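PDB 3NHV: BH2092 protein from Bacillus halodurans, which is of unknown function but has a rhodanese-like domain, a fold often associated with sulfur transfer. Local coordinates for residues Ile34-Val39 with Pro51-Ile56. Residues are numbered along the deposited sequence; the frame is centred on the assembly and turned at random.
Sequences IIVVDV and PTAISI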
loop_
_atom_site.group_PDB
_atom_site.type_symbol
_atom_site.label_atom_id
_atom_site.label_comp_id
_atom_site.label_asym_id
_atom_site.label_seq_id
_atom_site.Cartn_x
_atom_site.Cartn_y
_atom_site.Cartn_z
ATOM N N ILE B 34 -3.293 -23.056 -5.094
ATOM C CA ILE B 34 -2.493 -22.113 -4.320
ATOM C C ILE B 34 -2.096 -22.673 -2.959
ATOM O O ILE B 34 -2.729 -23.588 -2.439
ATOM C CB ILE B 34 -3.241 -20.782 -4.067
ATOM C CG1 ILE B 34 -4.492 -21.042 -3.231
ATOM C CG2 ILE B 34 -3.582 -20.115 -5.388
ATOM C CD1 ILE B 34 -5.324 -19.806 -2.954
ATOM N N ILE B 35 -1.042 -22.108 -2.388
ATOM C CA ILE B 35 -0.568 -22.520 -1.084
ATOM C C ILE B 35 -0.354 -21.255 -0.273
ATOM O O ILE B 35 0.625 -20.538 -0.474
ATOM C CB ILE B 35 0.774 -23.282 -1.183
ATOM C CG1 ILE B 35 0.641 -24.446 -2.171
ATOM C CG2 ILE B 35 1.176 -23.806 0.195
ATOM C CD1 ILE B 35 1.910 -25.245 -2.350
ATOM N N VAL B 36 -1.279 -20.965 0.628
ATOM C CA VAL B 36 -1.164 -19.774 1.450
ATOM C C VAL B 36 -0.109 -19.980 2.534
ATOM O O VAL B 36 -0.229 -20.884 3.363
ATOM C CB VAL B 36 -2.506 -19.434 2.118
ATOM C CG1 VAL B 36 -2.412 -18.074 2.785
ATOM C CG2 VAL B 36 -3.625 -19.466 1.080
ATOM N N VAL B 37 0.917 -19.133 2.529
ATOM C CA VAL B 37 2.006 -19.213 3.499
ATOM C C VAL B 37 2.098 -17.968 4.389
ATOM O O VAL B 37 2.293 -16.850 3.897
ATOM C CB VAL B 37 3.379 -19.391 2.790
ATOM C CG1 VAL B 37 4.495 -19.549 3.826
ATOM C CG2 VAL B 37 3.342 -20.588 1.866
ATOM N N ASP B 38 1.951 -18.171 5.699
ATOM C CA ASP B 38 2.050 -17.080 6.673
ATOM C C ASP B 38 3.542 -16.951 6.954
ATOM O O ASP B 38 4.171 -17.892 7.432
ATOM C CB ASP B 38 1.310 -17.439 7.964
ATOM C CG ASP B 38 1.183 -16.261 8.916
ATOM O OD1 ASP B 38 2.151 -15.481 9.050
ATOM O OD2 ASP B 38 0.112 -16.121 9.545
ATOM N N VAL B 39 4.099 -15.786 6.645
ATOM C CA VAL B 39 5.523 -15.513 6.810
ATOM C C VAL B 39 5.901 -14.862 8.137
ATOM O O VAL B 39 7.085 -14.688 8.431
ATOM C CB VAL B 39 6.007 -14.598 5.665
ATOM C CG1 VAL B 39 7.426 -14.153 5.902
ATOM C CG2 VAL B 39 5.891 -15.335 4.338
ATOM N N PRO B 51 -7.263 -19.220 7.339
ATOM C CA PRO B 51 -7.611 -20.612 7.058
ATOM C C PRO B 51 -6.874 -21.199 5.847
ATOM O O PRO B 51 -6.697 -20.531 4.830
ATOM C CB PRO B 51 -9.120 -20.543 6.854
ATOM C CG PRO B 51 -9.525 -19.482 7.830
ATOM C CD PRO B 51 -8.467 -18.417 7.617
ATOM N N THR B 52 -6.460 -22.456 5.981
ATOM C CA THR B 52 -5.732 -23.210 4.952
ATOM C C THR B 52 -4.291 -22.744 4.760
ATOM O O THR B 52 -3.636 -23.121 3.796
ATOM C CB THR B 52 -6.440 -23.166 3.567
ATOM O OG1 THR B 52 -6.227 -21.890 2.949
ATOM C CG2 THR B 52 -7.936 -23.422 3.720
ATOM N N ALA B 53 -3.790 -21.947 5.694
ATOM C CA ALA B 53 -2.435 -21.441 5.579
ATOM C C ALA B 53 -1.423 -22.158 6.465
ATOM O O ALA B 53 -1.685 -22.430 7.639
ATOM C CB ALA B 53 -2.421 -19.954 5.890
ATOM N N ILE B 54 -0.255 -22.443 5.896
ATOM C CA ILE B 54 0.818 -23.104 6.629
ATOM C C ILE B 54 1.785 -22.059 7.166
ATOM O O ILE B 54 1.923 -20.983 6.587
ATOM C CB ILE B 54 1.616 -24.050 5.730
ATOM C CG1 ILE B 54 2.176 -23.279 4.537
ATOM C CG2 ILE B 54 0.729 -25.193 5.260
ATOM C CD1 ILE B 54 2.933 -24.135 3.569
ATOM N N SER B 55 2.456 -22.383 8.268
ATOM C CA SER B 55 3.406 -21.469 8.881
ATOM C C SER B 55 4.839 -21.690 8.420
ATOM O O SER B 55 5.392 -22.772 8.583
ATOM C CB SER B 55 3.360 -21.593 10.402
ATOM O OG SER B 55 4.446 -20.897 10.989
ATOM N N ILE B 56 5.439 -20.654 7.847
ATOM C CA ILE B 56 6.819 -20.732 7.389
ATOM C C ILE B 56 7.439 -19.346 7.551
ATOM O O ILE B 56 7.487 -18.573 6.596
ATOM C CB ILE B 56 6.911 -21.120 5.896
ATOM C CG1 ILE B 56 6.100 -22.392 5.609
ATOM C CG2 ILE B 56 8.371 -21.298 5.505
ATOM C CD1 ILE B 56 6.659 -23.668 6.214
HETATM O O HOH W 1 -2.730 -23.280 1.374
#
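Backbone hydrogen bonds between Val36, Asp38, Ile54 and Ile56 pair strand 34-38 with the edge strand 54-55 in parallel. Ile54 sits astride Val37: its N donates to Val36 O (3.0 Å) and its carbonyl receives Asp38 N (2.9 Å). Two residues further along, Ile56 N donates to Asp38 O at 3.1 Å, the straightest of the three, with 171° at the hydrogen. Val36 O also receives a CA-H...O contact from Ala53 CA (3.2 Å). Before the register begins, a water continues the ladder, accepting from Val36 N and donating to Thr52 O, where the chains have already splayed too far for a direct bond.

Most of the apolar contacts lie on the face of Val37 and Ile54. There the CG1 of Ile54 lies between its own N and carbonyl carbon (chi1 57°), which brings CD1 close to strand 34-38, where it meets Ile35 CG2 (3.8 Å) and Val37 CG2. The other methyl of Val37, CG1, presses on Ile56 CB at 3.5 Å, so the valine spans two isoleucines with its two branches. A smaller apolar contact lies on the face of Asp38, where Val36 CG1 rests against Ala53 CB (3.6 Å), and helix 20-28 covers Val36 through Leu23.

The Asp38 side chain leads away from strand 54-55, with CG anti to the backbone N (chi1 -170°), and its OD2 forms a salt bridge with Arg40. The helix 42-47 completes a beta-alpha-beta crossover, and its Tyr45 OH is hydrogen-bonded to Ala53 O. The short edge strand is therefore held by main-chain bonds and branched aliphatic contacts, while the buried carboxylate of Asp38, probably ionised, is engaged by Arg40, and its charge takes no part in the pairing with strand 54-55.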